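Local coordinates for vibralactone Cyclase (Boreostereum vibrans, PDB 6KD0), which catalyses, as a hydrolase-family enzyme, the cyclization that forms the fused bicyclic beta-lactone of vibralactone, at residues 97-102 with 128-133; 66-71 with 79-84; 170-175 with 200-205; 144-149 with 180-185. All coordinates share one frame; numbering follows the deposited sequence.

Contacts 1, 2 and 3 all lie in one mixed eight-stranded sheet, whereas contact 4 packs two helices against each other. Contacts 1 and 3 are parallel strand pairs of the buried centre, joined directly because strands 97-101 and 171-176 are neighbours; their side chains are largely apolar and backbone bonds do most of the polar work. Contact 2 is an antiparallel hairpin at the sheet's edge, partly exposed, and one side carries an Asp-Arg salt bridge joined by a histidine; His79 ties it to Asp133 of contact 1. Contact 4 is buried and wholly apolar across its interface, and meets contact 1 through Val101 and Val149 and contact 3 through Ser183 and Gln204.

Contact 1: residues 97-102 with 128-133; sequences LLYWVH and CAVSID
Water 1 sits where the strands 97-101 and 128-132 part, gripped by four groups: it donates to Trp100 O (2.9 Å) and accepts from His102 N, Ser131 OG and Ile132 N. Ser131 OG, 2.8 Å from this water, also faces the rim of the Trp100 indole at CD1. The water thus bridges the two strands beyond their last direct backbone bond, Trp100 N to Val130 O at 2.7 Å. Two further bonds precede it: Leu98 N to Cys128 O is almost straight, while Val130 N to Leu98 O is more bent, at 136°. On the side of Tyr99 and Val130, Leu97 CD2 meets Val130 CG2 at 3.6 Å. The Tyr99 ring is carried over the neighbouring strand with CG anti to the backbone N (chi1 -176°), and Val130 CG1 approaches CD1 obliquely at 3.8 Å. Farther out, Ile132 lies transversely to Tyr99, its CG2 3.6 Å from CE1. His102 turns its edge to the backbone of Ile132, with CD2 3.4 Å from Ile132 O. Helix 115-125 makes the beta-alpha-beta crossover between the two strands and covers the side bearing Leu98, Trp100, Ala129 and Ser131; strand 171-176 flanks 97-101, and strand 76-85 flanks 128-132.

Contact 2: residues 66-71 with 79-84; sequences LEDYYI and HVRTYI
Asp68 faces His79 and Arg81 across the strand pair, and its carboxylate is held by three donors. Arg81 grips it side-on: NE reaches OD1 of Asp68 on the syn side at 2.9 Å, and NH2 reaches the syn lone pair of Asp68 OD2 at 3.0 Å, the guanidinium and carboxylate planes being 38° apart. His79 NE2 gives a third bond, 2.6 Å long, to Asp68 OD1; this oxygen lies in the plane of the His79 ring, but NE2 meets it from above the carboxylate, 45° out of that plane. OD1 therefore takes two donors, an environment that would probably stabilise the negative charge. The other ring nitrogen of His79, ND1, bonds to Asp133 OD2, and NH1 of Arg81 forms a salt bridge with Asp115, which also receives Tyr83 OH. Leu66 CD1 lies over one face of the guanidinium, while its CD2 packs on Tyr83 CD2 at 3.5 Å. Glu67 O accepts from Thr82 N at 2.9 Å; on the face that carries the Thr82 side chain, its hydroxyl OG1, standing between the backbone N and carbonyl carbon (chi1 65°), adds a second bond to Glu67 O at 3.1 Å. The return bond, Glu67 N to Thr82 O, closes this hydrogen-bonded pair. Tyr69 and Val80 form the next such pair, N to O in both directions, and Ile71 CD1 rests on Val80 CG2 at 3.7 Å. The two strands make an antiparallel beta hairpin, 64-73 with 76-85, at the edge of an alpha/beta-hydrolase sheet.

Contact 3: residues 170-175 with 200-205; sequences GFVIAG and PLTGQL
A parallel beta-alpha-beta unit of the alpha/beta-hydrolase fold brings strand 171-176 beside strand 203-207, with helix 178-192 as the crossover. The first strand leads into a GxSxG sequence that begins at Gly175 and fits a nucleophile elbow, so the pairing runs up to the probable elbow. Its backbone bonds alternate between the two strands: Ile173 N to Gly203 O, Leu205 N to Ile173 O at 2.9 Å, and finally Gly175 N to Leu205 O at 3.0 Å, at the first residue of the GxSxG sequence. At the start of the pairing a side chain stands in for the backbone: Thr202 OG1 accepts from Phe171 N at 2.9 Å, nearly straight at 171°, while Thr202 N returns a bond to Phe171 O at 2.7 Å. On the Ala174 side, Ala174 CB and Leu205 CB meet at 4.0 Å, and Met334 of helix 321-338 touches both residues. Across the sheet, the Gln204 chain runs alongside Ile173, with Ile173 CG2 3.7 Å from the amide NE2 of Gln204, which also makes a weak hydrogen bond to Ser183 OG of helix 178-192. Leu201 serves two neighbours with its two branches. Its CD1 packs on Ile173 CG2, and its CD2 makes a CH-pi contact with Phe171, sitting directly over the ring centre, 3.7 Å from the centroid.

Contact 4: residues 144-149 with 180-185; sequences TGAKDV and GNLSLI
Leu182 carries the contact, reaching from helix 178-192 to Ala146 and Val149 of helix 144-158. With CG anti to its carbonyl carbon (chi1 -61°), it sends its two methyls to different parts of the facing helix: CD2 meets Ala146 CB at 3.9 Å, whereas CD1 touches Val149 CG2 at 3.7 Å and comes within 4.1 Å of Gly145 C. The Val149 side chain stands roughly perpendicular to Leu182. Ser183 turns away toward the sheet, where its side chain touches Val101. Its OG bonds at 2.7 Å to Gly180 O, which also accepts from Leu184 N at 2.9 Å, both donors coming from the same face of the carbonyl plane. One turn after Leu182, Ile185 CG2 adds a looser contact with Ala146 CB at 4.3 Å. The axes of these two segments come within 9.1 Å at 66°, and the helix pair is apolar across its interface. Both helices lie on one side of the central sheet. Helices covering a face of that sheet, one of them following the nucleophile strand, are typical of the alpha/beta-hydrolase fold; here helix 178-192 follows the probable nucleophile elbow.

Contact 1: residues 97-102 with 128-133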
loop_
_atom_site.group_PDB
_atom_site.type_symbol
_atom_site.label_atom_id
_atom_site.label_comp_id
_atom_site.label_asym_id
_atom_site.label_seq_id
_atom_site.Cartn_x
_atom_site.Cartn_y
_atom_site.Cartn_z
ATOM N N LEU A 97 15.625 6.019 0.186
ATOM C CA LEU A 97 14.963 5.189 -0.820
ATOM C C LEU A 97 13.562 4.832 -0.335
ATOM O O LEU A 97 13.417 4.233 0.733
ATOM C CB LEU A 97 15.769 3.905 -1.053
ATOM C CG LEU A 97 15.832 3.247 -2.432
ATOM C CD1 LEU A 97 16.036 1.731 -2.334
ATOM C CD2 LEU A 97 14.651 3.582 -3.285
ATOM N N LEU A 98 12.543 5.186 -1.114
ATOM C CA LEU A 98 11.162 4.803 -0.843
ATOM C C LEU A 98 10.683 3.853 -1.937
ATOM O O LEU A 98 10.705 4.209 -3.118
ATOM C CB LEU A 98 10.252 6.031 -0.795
ATOM C CG LEU A 98 8.751 5.734 -0.703
ATOM C CD1 LEU A 98 8.374 5.164 0.664
ATOM C CD2 LEU A 98 7.934 6.986 -1.017
ATOM N N TYR A 99 10.230 2.663 -1.554
ATOM C CA TYR A 99 9.758 1.661 -2.514
ATOM C C TYR A 99 8.252 1.517 -2.318
ATOM O O TYR A 99 7.811 1.075 -1.255
ATOM C CB TYR A 99 10.484 0.337 -2.297
ATOM C CG TYR A 99 10.144 -0.741 -3.289
ATOM C CD1 TYR A 99 10.805 -0.793 -4.513
ATOM C CD2 TYR A 99 9.215 -1.733 -2.987
ATOM C CE1 TYR A 99 10.535 -1.771 -5.437
ATOM C CE2 TYR A 99 8.925 -2.729 -3.920
ATOM C CZ TYR A 99 9.608 -2.739 -5.140
ATOM O OH TYR A 99 9.371 -3.716 -6.076
ATOM N N TRP A 100 7.476 1.891 -3.334
ATOM C CA TRP A 100 6.030 2.055 -3.221
ATOM C C TRP A 100 5.312 0.978 -4.024
ATOM O O TRP A 100 5.645 0.745 -5.198
ATOM C CB TRP A 100 5.611 3.456 -3.698
ATOM C CG TRP A 100 4.138 3.584 -3.784
ATOM C CD1 TRP A 100 3.345 3.255 -4.857
ATOM C CD2 TRP A 100 3.249 3.993 -2.737
ATOM N NE1 TRP A 100 2.023 3.466 -4.543
ATOM C CE2 TRP A 100 1.937 3.925 -3.253
ATOM C CE3 TRP A 100 3.435 4.441 -1.422
ATOM C CZ2 TRP A 100 0.816 4.279 -2.499
ATOM C CZ3 TRP A 100 2.314 4.784 -0.671
ATOM C CH2 TRP A 100 1.024 4.697 -1.216
ATOM N N VAL A 101 4.324 0.325 -3.401
ATOM C CA VAL A 101 3.559 -0.753 -4.029
ATOM C C VAL A 101 2.101 -0.324 -4.161
ATOM O O VAL A 101 1.370 -0.210 -3.158
ATOM C CB VAL A 101 3.664 -2.063 -3.245
ATOM C CG1 VAL A 101 3.164 -3.232 -4.117
ATOM C CG2 VAL A 101 5.090 -2.273 -2.790
ATOM N N HIS A 102 1.649 -0.191 -5.412
ATOM C CA HIS A 102 0.329 0.351 -5.714
ATOM C C HIS A 102 -0.798 -0.632 -5.375
ATOM O O HIS A 102 -0.593 -1.839 -5.197
ATOM C CB HIS A 102 0.257 0.751 -7.200
ATOM C CG HIS A 102 0.169 -0.417 -8.131
ATOM N ND1 HIS A 102 -0.984 -1.154 -8.296
ATOM C CD2 HIS A 102 1.090 -0.970 -8.958
ATOM C CE1 HIS A 102 -0.764 -2.129 -9.163
ATOM N NE2 HIS A 102 0.487 -2.037 -9.582
ATOM N N CYS A 128 14.263 9.367 -3.172
ATOM C CA CYS A 128 14.005 8.706 -4.442
ATOM C C CYS A 128 12.891 7.690 -4.231
ATOM O O CYS A 128 12.997 6.829 -3.356
ATOM C CB CYS A 128 15.253 8.002 -4.971
ATOM S SG CYS A 128 16.621 9.132 -5.272
ATOM N N ALA A 129 11.831 7.799 -5.015
ATOM C CA ALA A 129 10.722 6.860 -4.942
ATOM C C ALA A 129 10.822 5.856 -6.079
ATOM O O ALA A 129 11.322 6.167 -7.163
ATOM C CB ALA A 129 9.377 7.574 -5.003
ATOM N N VAL A 130 10.331 4.647 -5.828
ATOM C CA VAL A 130 10.304 3.583 -6.825
ATOM C C VAL A 130 8.900 3.000 -6.838
ATOM O O VAL A 130 8.327 2.745 -5.773
ATOM C CB VAL A 130 11.336 2.485 -6.496
ATOM C CG1 VAL A 130 11.365 1.439 -7.594
ATOM C CG2 VAL A 130 12.702 3.094 -6.264
ATOM N N SER A 131 8.345 2.807 -8.031
ATOM C CA SER A 131 7.018 2.232 -8.233
ATOM C C SER A 131 7.127 1.134 -9.284
ATOM O O SER A 131 7.814 1.317 -10.292
ATOM C CB SER A 131 6.041 3.306 -8.693
ATOM O OG SER A 131 4.705 2.822 -8.646
ATOM N N ILE A 132 6.462 -0.003 -9.078
ATOM C CA ILE A 132 6.676 -1.142 -9.970
ATOM C C ILE A 132 5.355 -1.724 -10.469
ATOM O O ILE A 132 4.335 -1.728 -9.767
ATOM C CB ILE A 132 7.555 -2.239 -9.315
ATOM C CG1 ILE A 132 6.738 -3.192 -8.422
ATOM C CG2 ILE A 132 8.748 -1.603 -8.607
ATOM C CD1 ILE A 132 6.184 -2.547 -7.139
ATOM N N ASP A 133 5.392 -2.221 -11.710
ATOM C CA ASP A 133 4.226 -2.801 -12.373
ATOM C C ASP A 133 4.224 -4.319 -12.175
ATOM O O ASP A 133 4.479 -5.103 -13.096
ATOM C CB ASP A 133 4.230 -2.437 -13.856
ATOM C CG ASP A 133 3.992 -0.950 -14.095
ATOM O OD1 ASP A 133 3.585 -0.252 -13.140
ATOM O OD2 ASP A 133 4.213 -0.486 -15.236
HETATM O O HOH W 1 3.867 0.462 -7.409
#

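Contact 2: residues 66-71 with 79-84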
loop_
_atom_site.group_PDB
_atom_site.type_symbol
_atom_site.label_atom_id
_atom_site.label_comp_id
_atom_site.label_asym_id
_atom_site.label_seq_id
_atom_site.Cartn_x
_atom_site.Cartn_y
_atom_site.Cartn_z
ATOM N N LEU A 66 12.217 11.835 -13.770
ATOM C CA LEU A 66 11.713 10.471 -13.811
ATOM C C LEU A 66 12.682 9.612 -14.595
ATOM O O LEU A 66 13.226 10.059 -15.605
ATOM C CB LEU A 66 10.345 10.404 -14.492
ATOM C CG LEU A 66 9.308 11.373 -13.962
ATOM C CD1 LEU A 66 8.031 11.277 -14.784
ATOM C CD2 LEU A 66 9.047 11.095 -12.499
ATOM N N GLU A 67 12.863 8.365 -14.161
ATOM C CA GLU A 67 13.647 7.402 -14.919
ATOM C C GLU A 67 12.893 6.081 -14.962
ATOM O O GLU A 67 12.524 5.541 -13.916
ATOM C CB GLU A 67 15.037 7.225 -14.302
ATOM C CG GLU A 67 15.951 6.333 -15.109
ATOM C CD GLU A 67 16.934 7.112 -15.969
ATOM O OE1 GLU A 67 17.872 7.732 -15.413
ATOM O OE2 GLU A 67 16.773 7.094 -17.208
ATOM N N ASP A 68 12.644 5.570 -16.160
ATOM C CA ASP A 68 11.941 4.306 -16.317
ATOM C C ASP A 68 12.930 3.200 -16.632
ATOM O O ASP A 68 13.885 3.397 -17.387
ATOM C CB ASP A 68 10.887 4.393 -17.416
ATOM C CG ASP A 68 9.689 5.222 -17.001
ATOM O OD1 ASP A 68 8.976 4.818 -16.061
ATOM O OD2 ASP A 68 9.482 6.302 -17.594
ATOM N N TYR A 69 12.686 2.033 -16.050
ATOM C CA TYR A 69 13.518 0.863 -16.215
ATOM C C TYR A 69 12.640 -0.321 -16.585
ATOM O O TYR A 69 11.429 -0.336 -16.338
ATOM C CB TYR A 69 14.289 0.536 -14.936
ATOM C CG TYR A 69 15.299 1.567 -14.526
ATOM C CD1 TYR A 69 14.933 2.631 -13.723
ATOM C CD2 TYR A 69 16.620 1.469 -14.932
ATOM C CE1 TYR A 69 15.858 3.570 -13.316
ATOM C CE2 TYR A 69 17.563 2.410 -14.546
ATOM C CZ TYR A 69 17.171 3.464 -13.740
ATOM O OH TYR A 69 18.073 4.410 -13.333
ATOM N N TYR A 70 13.300 -1.342 -17.114
ATOM C CA TYR A 70 12.688 -2.613 -17.472
ATOM C C TYR A 70 13.589 -3.689 -16.880
ATOM O O TYR A 70 14.718 -3.857 -17.347
ATOM C CB TYR A 70 12.606 -2.716 -18.989
ATOM C CG TYR A 70 11.479 -3.523 -19.539
ATOM C CD1 TYR A 70 10.171 -3.306 -19.125
ATOM C CD2 TYR A 70 11.717 -4.471 -20.530
ATOM C CE1 TYR A 70 9.130 -4.051 -19.655
ATOM C CE2 TYR A 70 10.692 -5.210 -21.076
ATOM C CZ TYR A 70 9.400 -5.006 -20.632
ATOM O OH TYR A 70 8.380 -5.753 -21.169
ATOM N N ILE A 71 13.139 -4.372 -15.825
ATOM C CA ILE A 71 14.025 -5.264 -15.065
ATOM C C ILE A 71 13.586 -6.720 -15.197
ATOM O O ILE A 71 12.397 -6.986 -15.393
ATOM C CB ILE A 71 14.118 -4.842 -13.586
ATOM C CG1 ILE A 71 12.819 -5.148 -12.832
ATOM C CG2 ILE A 71 14.483 -3.364 -13.468
ATOM C CD1 ILE A 71 12.952 -5.009 -11.329
ATOM N N HIS A 79 8.230 -3.329 -15.676
ATOM C CA HIS A 79 8.477 -1.894 -15.695
ATOM C C HIS A 79 8.613 -1.344 -14.278
ATOM O O HIS A 79 7.822 -1.678 -13.387
ATOM C CB HIS A 79 7.344 -1.177 -16.430
ATOM C CG HIS A 79 7.379 0.313 -16.278
ATOM N ND1 HIS A 79 6.295 1.041 -15.838
ATOM C CD2 HIS A 79 8.373 1.207 -16.493
ATOM C CE1 HIS A 79 6.616 2.325 -15.806
ATOM N NE2 HIS A 79 7.876 2.451 -16.188
ATOM N N VAL A 80 9.613 -0.487 -14.083
ATOM C CA VAL A 80 9.894 0.174 -12.821
ATOM C C VAL A 80 10.047 1.659 -13.121
ATOM O O VAL A 80 10.715 2.028 -14.089
ATOM C CB VAL A 80 11.193 -0.383 -12.189
ATOM C CG1 VAL A 80 11.605 0.447 -11.010
ATOM C CG2 VAL A 80 11.027 -1.850 -11.799
ATOM N N ARG A 81 9.431 2.516 -12.318
ATOM C CA ARG A 81 9.649 3.948 -12.455
ATOM C C ARG A 81 10.282 4.492 -11.185
ATOM O O ARG A 81 9.858 4.152 -10.072
ATOM C CB ARG A 81 8.344 4.682 -12.759
ATOM C CG ARG A 81 8.461 6.209 -12.662
ATOM C CD ARG A 81 7.265 6.900 -13.332
ATOM N NE ARG A 81 7.395 6.901 -14.783
ATOM C CZ ARG A 81 6.681 7.658 -15.608
ATOM N NH1 ARG A 81 5.766 8.492 -15.135
ATOM N NH2 ARG A 81 6.892 7.577 -16.912
ATOM N N THR A 82 11.284 5.360 -11.352
ATOM C CA THR A 82 11.960 6.017 -10.248
ATOM C C THR A 82 11.732 7.520 -10.350
ATOM O O THR A 82 11.674 8.088 -11.453
ATOM C CB THR A 82 13.469 5.697 -10.221
ATOM O OG1 THR A 82 14.105 6.232 -11.393
ATOM C CG2 THR A 82 13.697 4.193 -10.179
ATOM N N TYR A 83 11.605 8.138 -9.181
ATOM C CA TYR A 83 11.245 9.532 -8.978
ATOM C C TYR A 83 12.391 10.126 -8.175
ATOM O O TYR A 83 12.580 9.762 -7.006
ATOM C CB TYR A 83 9.916 9.664 -8.214
ATOM C CG TYR A 83 8.734 8.966 -8.857
ATOM C CD1 TYR A 83 8.594 7.578 -8.775
ATOM C CD2 TYR A 83 7.756 9.684 -9.537
ATOM C CE1 TYR A 83 7.529 6.934 -9.371
ATOM C CE2 TYR A 83 6.677 9.043 -10.136
ATOM C CZ TYR A 83 6.574 7.665 -10.045
ATOM O OH TYR A 83 5.515 7.014 -10.646
ATOM N N ILE A 84 13.157 11.020 -8.794
ATOM C CA ILE A 84 14.465 11.431 -8.306
ATOM C C ILE A 84 14.424 12.935 -8.072
ATOM O O ILE A 84 14.142 13.684 -9.008
ATOM C CB ILE A 84 15.568 11.071 -9.314
ATOM C CG1 ILE A 84 15.479 9.580 -9.661
ATOM C CG2 ILE A 84 16.939 11.515 -8.787
ATOM C CD1 ILE A 84 16.070 9.204 -11.003
#

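Contact 3: residues 170-175 with 200-205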
loop_
_atom_site.group_PDB
_atom_site.type_symbol
_atom_site.label_atom_id
_atom_site.label_comp_id
_atom_site.label_asym_id
_atom_site.label_seq_id
_atom_site.Cartn_x
_atom_site.Cartn_y
_atom_site.Cartn_z
ATOM N N GLY A 170 18.213 5.438 4.471
ATOM C CA GLY A 170 16.811 5.216 4.746
ATOM C C GLY A 170 16.257 4.362 3.636
ATOM O O GLY A 170 16.570 4.593 2.466
ATOM N N PHE A 171 15.437 3.377 3.996
ATOM C CA PHE A 171 14.925 2.402 3.038
ATOM C C PHE A 171 13.543 1.998 3.554
ATOM O O PHE A 171 13.418 1.111 4.395
ATOM C CB PHE A 171 15.884 1.221 2.907
ATOM C CG PHE A 171 15.556 0.275 1.785
ATOM C CD1 PHE A 171 14.629 0.604 0.814
ATOM C CD2 PHE A 171 16.195 -0.959 1.707
ATOM C CE1 PHE A 171 14.340 -0.294 -0.209
ATOM C CE2 PHE A 171 15.912 -1.848 0.695
ATOM C CZ PHE A 171 14.983 -1.514 -0.265
ATOM N N VAL A 172 12.516 2.688 3.060
ATOM C CA VAL A 172 11.147 2.535 3.540
ATOM C C VAL A 172 10.323 1.839 2.466
ATOM O O VAL A 172 10.315 2.267 1.305
ATOM C CB VAL A 172 10.529 3.901 3.906
ATOM C CG1 VAL A 172 9.040 3.744 4.226
ATOM C CG2 VAL A 172 11.270 4.504 5.088
ATOM N N ILE A 173 9.608 0.785 2.846
ATOM C CA ILE A 173 8.670 0.156 1.920
ATOM C C ILE A 173 7.264 0.578 2.306
ATOM O O ILE A 173 6.921 0.674 3.493
ATOM C CB ILE A 173 8.814 -1.377 1.894
ATOM C CG1 ILE A 173 7.950 -1.960 0.776
ATOM C CG2 ILE A 173 8.436 -1.989 3.254
ATOM C CD1 ILE A 173 8.273 -3.377 0.463
ATOM N N ALA A 174 6.461 0.896 1.304
ATOM C CA ALA A 174 5.137 1.431 1.551
ATOM C C ALA A 174 4.204 0.821 0.525
ATOM O O ALA A 174 4.615 0.566 -0.604
ATOM C CB ALA A 174 5.135 2.967 1.464
ATOM N N GLY A 175 2.968 0.552 0.919
ATOM C CA GLY A 175 2.018 -0.013 -0.023
ATOM C C GLY A 175 0.591 0.309 0.358
ATOM O O GLY A 175 0.262 0.502 1.535
ATOM N N PRO A 200 19.196 -3.198 4.885
ATOM C CA PRO A 200 17.902 -3.637 5.401
ATOM C C PRO A 200 16.854 -2.552 5.246
ATOM O O PRO A 200 17.157 -1.354 5.185
ATOM C CB PRO A 200 18.179 -3.912 6.884
ATOM C CG PRO A 200 19.252 -2.918 7.216
ATOM C CD PRO A 200 20.141 -2.904 5.979
ATOM N N LEU A 201 15.598 -2.990 5.209
ATOM C CA LEU A 201 14.495 -2.047 5.317
ATOM C C LEU A 201 14.596 -1.321 6.650
ATOM O O LEU A 201 14.913 -1.932 7.672
ATOM C CB LEU A 201 13.158 -2.781 5.215
ATOM C CG LEU A 201 12.796 -3.295 3.822
ATOM C CD1 LEU A 201 11.523 -4.152 3.888
ATOM C CD2 LEU A 201 12.578 -2.127 2.863
ATOM N N THR A 202 14.347 -0.010 6.646
ATOM C CA THR A 202 14.342 0.749 7.890
ATOM C C THR A 202 12.946 1.193 8.316
ATOM O O THR A 202 12.809 1.835 9.359
ATOM C CB THR A 202 15.261 1.973 7.785
ATOM O OG1 THR A 202 14.758 2.874 6.786
ATOM C CG2 THR A 202 16.657 1.539 7.381
ATOM N N GLY A 203 11.914 0.875 7.548
ATOM C CA GLY A 203 10.577 1.282 7.919
ATOM C C GLY A 203 9.572 0.757 6.921
ATOM O O GLY A 203 9.916 0.373 5.798
ATOM N N GLN A 204 8.318 0.750 7.352
ATOM C CA GLN A 204 7.246 0.273 6.501
ATOM C C GLN A 204 5.964 1.040 6.773
ATOM O O GLN A 204 5.578 1.219 7.927
ATOM C CB GLN A 204 6.993 -1.217 6.716
ATOM C CG GLN A 204 5.790 -1.713 5.950
ATOM C CD GLN A 204 5.839 -3.202 5.775
ATOM O OE1 GLN A 204 6.272 -3.918 6.677
ATOM N NE2 GLN A 204 5.422 -3.683 4.610
ATOM N N LEU A 205 5.291 1.463 5.707
ATOM C CA LEU A 205 3.997 2.124 5.802
ATOM C C LEU A 205 2.997 1.319 4.996
ATOM O O LEU A 205 3.283 0.957 3.851
ATOM C CB LEU A 205 4.057 3.558 5.262
ATOM C CG LEU A 205 2.786 4.400 5.443
ATOM C CD1 LEU A 205 3.162 5.861 5.648
ATOM C CD2 LEU A 205 1.833 4.268 4.256
#

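Contact 4: residues 144-149 with 180-185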
loop_
_atom_site.group_PDB
_atom_site.type_symbol
_atom_site.label_atom_id
_atom_site.label_comp_id
_atom_site.label_asym_id
_atom_site.label_seq_id
_atom_site.Cartn_x
_atom_site.Cartn_y
_atom_site.Cartn_z
ATOM N N THR A 144 2.722 -14.751 -7.788
ATOM C CA THR A 144 3.497 -14.084 -8.835
ATOM C C THR A 144 3.652 -12.601 -8.546
ATOM O O THR A 144 4.754 -12.052 -8.649
ATOM C CB THR A 144 2.865 -14.301 -10.204
ATOM O OG1 THR A 144 2.864 -15.708 -10.466
ATOM C CG2 THR A 144 3.671 -13.557 -11.272
ATOM N N GLY A 145 2.559 -11.936 -8.173
ATOM C CA GLY A 145 2.646 -10.514 -7.870
ATOM C C GLY A 145 3.620 -10.222 -6.746
ATOM O O GLY A 145 4.460 -9.316 -6.847
ATOM N N ALA A 146 3.546 -11.013 -5.668
ATOM C CA ALA A 146 4.448 -10.844 -4.534
ATOM C C ALA A 146 5.902 -11.064 -4.938
ATOM O O ALA A 146 6.797 -10.317 -4.518
ATOM C CB ALA A 146 4.041 -11.789 -3.405
ATOM N N LYS A 147 6.163 -12.091 -5.754
ATOM C CA LYS A 147 7.525 -12.333 -6.206
ATOM C C LYS A 147 8.037 -11.184 -7.072
ATOM O O LYS A 147 9.207 -10.812 -6.963
ATOM C CB LYS A 147 7.610 -13.670 -6.940
ATOM C CG LYS A 147 7.534 -14.881 -5.996
ATOM C CD LYS A 147 7.829 -16.187 -6.749
ATOM C CE LYS A 147 7.670 -17.409 -5.849
ATOM N NZ LYS A 147 8.450 -17.273 -4.578
ATOM N N ASP A 148 7.179 -10.600 -7.928
ATOM C CA ASP A 148 7.585 -9.418 -8.697
ATOM C C ASP A 148 7.915 -8.250 -7.778
ATOM O O ASP A 148 8.909 -7.547 -7.987
ATOM C CB ASP A 148 6.490 -8.982 -9.671
ATOM C CG ASP A 148 6.321 -9.938 -10.860
ATOM O OD1 ASP A 148 7.100 -10.908 -11.011
ATOM O OD2 ASP A 148 5.383 -9.698 -11.650
ATOM N N VAL A 149 7.075 -8.013 -6.772
ATOM C CA VAL A 149 7.340 -6.930 -5.824
ATOM C C VAL A 149 8.686 -7.148 -5.149
ATOM O O VAL A 149 9.487 -6.210 -4.976
ATOM C CB VAL A 149 6.191 -6.838 -4.804
ATOM C CG1 VAL A 149 6.554 -5.904 -3.645
ATOM C CG2 VAL A 149 4.890 -6.361 -5.506
ATOM N N GLY A 180 -0.156 -2.941 -0.227
ATOM C CA GLY A 180 0.306 -3.027 1.150
ATOM C C GLY A 180 0.448 -4.470 1.599
ATOM O O GLY A 180 1.407 -4.837 2.276
ATOM N N ASN A 181 -0.508 -5.306 1.207
ATOM C CA ASN A 181 -0.431 -6.744 1.456
ATOM C C ASN A 181 0.846 -7.337 0.858
ATOM O O ASN A 181 1.593 -8.077 1.527
ATOM C CB ASN A 181 -1.705 -7.378 0.884
ATOM C CG ASN A 181 -1.604 -8.878 0.697
ATOM O OD1 ASN A 181 -1.095 -9.349 -0.316
ATOM N ND2 ASN A 181 -2.116 -9.632 1.657
ATOM N N LEU A 182 1.122 -7.017 -0.414
ATOM C CA LEU A 182 2.336 -7.542 -1.035
ATOM C C LEU A 182 3.582 -7.014 -0.336
ATOM O O LEU A 182 4.579 -7.732 -0.208
ATOM C CB LEU A 182 2.369 -7.192 -2.528
ATOM C CG LEU A 182 1.217 -7.764 -3.378
ATOM C CD1 LEU A 182 1.389 -7.412 -4.849
ATOM C CD2 LEU A 182 1.061 -9.281 -3.193
ATOM N N SER A 183 3.540 -5.769 0.151
ATOM C CA SER A 183 4.712 -5.253 0.849
ATOM C C SER A 183 4.887 -5.906 2.216
ATOM O O SER A 183 6.019 -6.039 2.684
ATOM C CB SER A 183 4.638 -3.725 0.974
ATOM O OG SER A 183 3.712 -3.379 1.970
ATOM N N LEU A 184 3.788 -6.312 2.870
ATOM C CA LEU A 184 3.897 -7.043 4.135
ATOM C C LEU A 184 4.619 -8.361 3.917
ATOM O O LEU A 184 5.530 -8.742 4.690
ATOM C CB LEU A 184 2.501 -7.293 4.727
ATOM C CG LEU A 184 1.704 -6.070 5.218
ATOM C CD1 LEU A 184 0.340 -6.478 5.766
ATOM C CD2 LEU A 184 2.498 -5.265 6.257
ATOM N N ILE A 185 4.239 -9.056 2.836
ATOM C CA ILE A 185 4.955 -10.269 2.454
ATOM C C ILE A 185 6.433 -9.960 2.221
ATOM O O ILE A 185 7.320 -10.622 2.780
ATOM C CB ILE A 185 4.298 -10.920 1.223
ATOM C CG1 ILE A 185 2.875 -11.348 1.580
ATOM C CG2 ILE A 185 5.145 -12.098 0.750
ATOM C CD1 ILE A 185 1.970 -11.602 0.417
#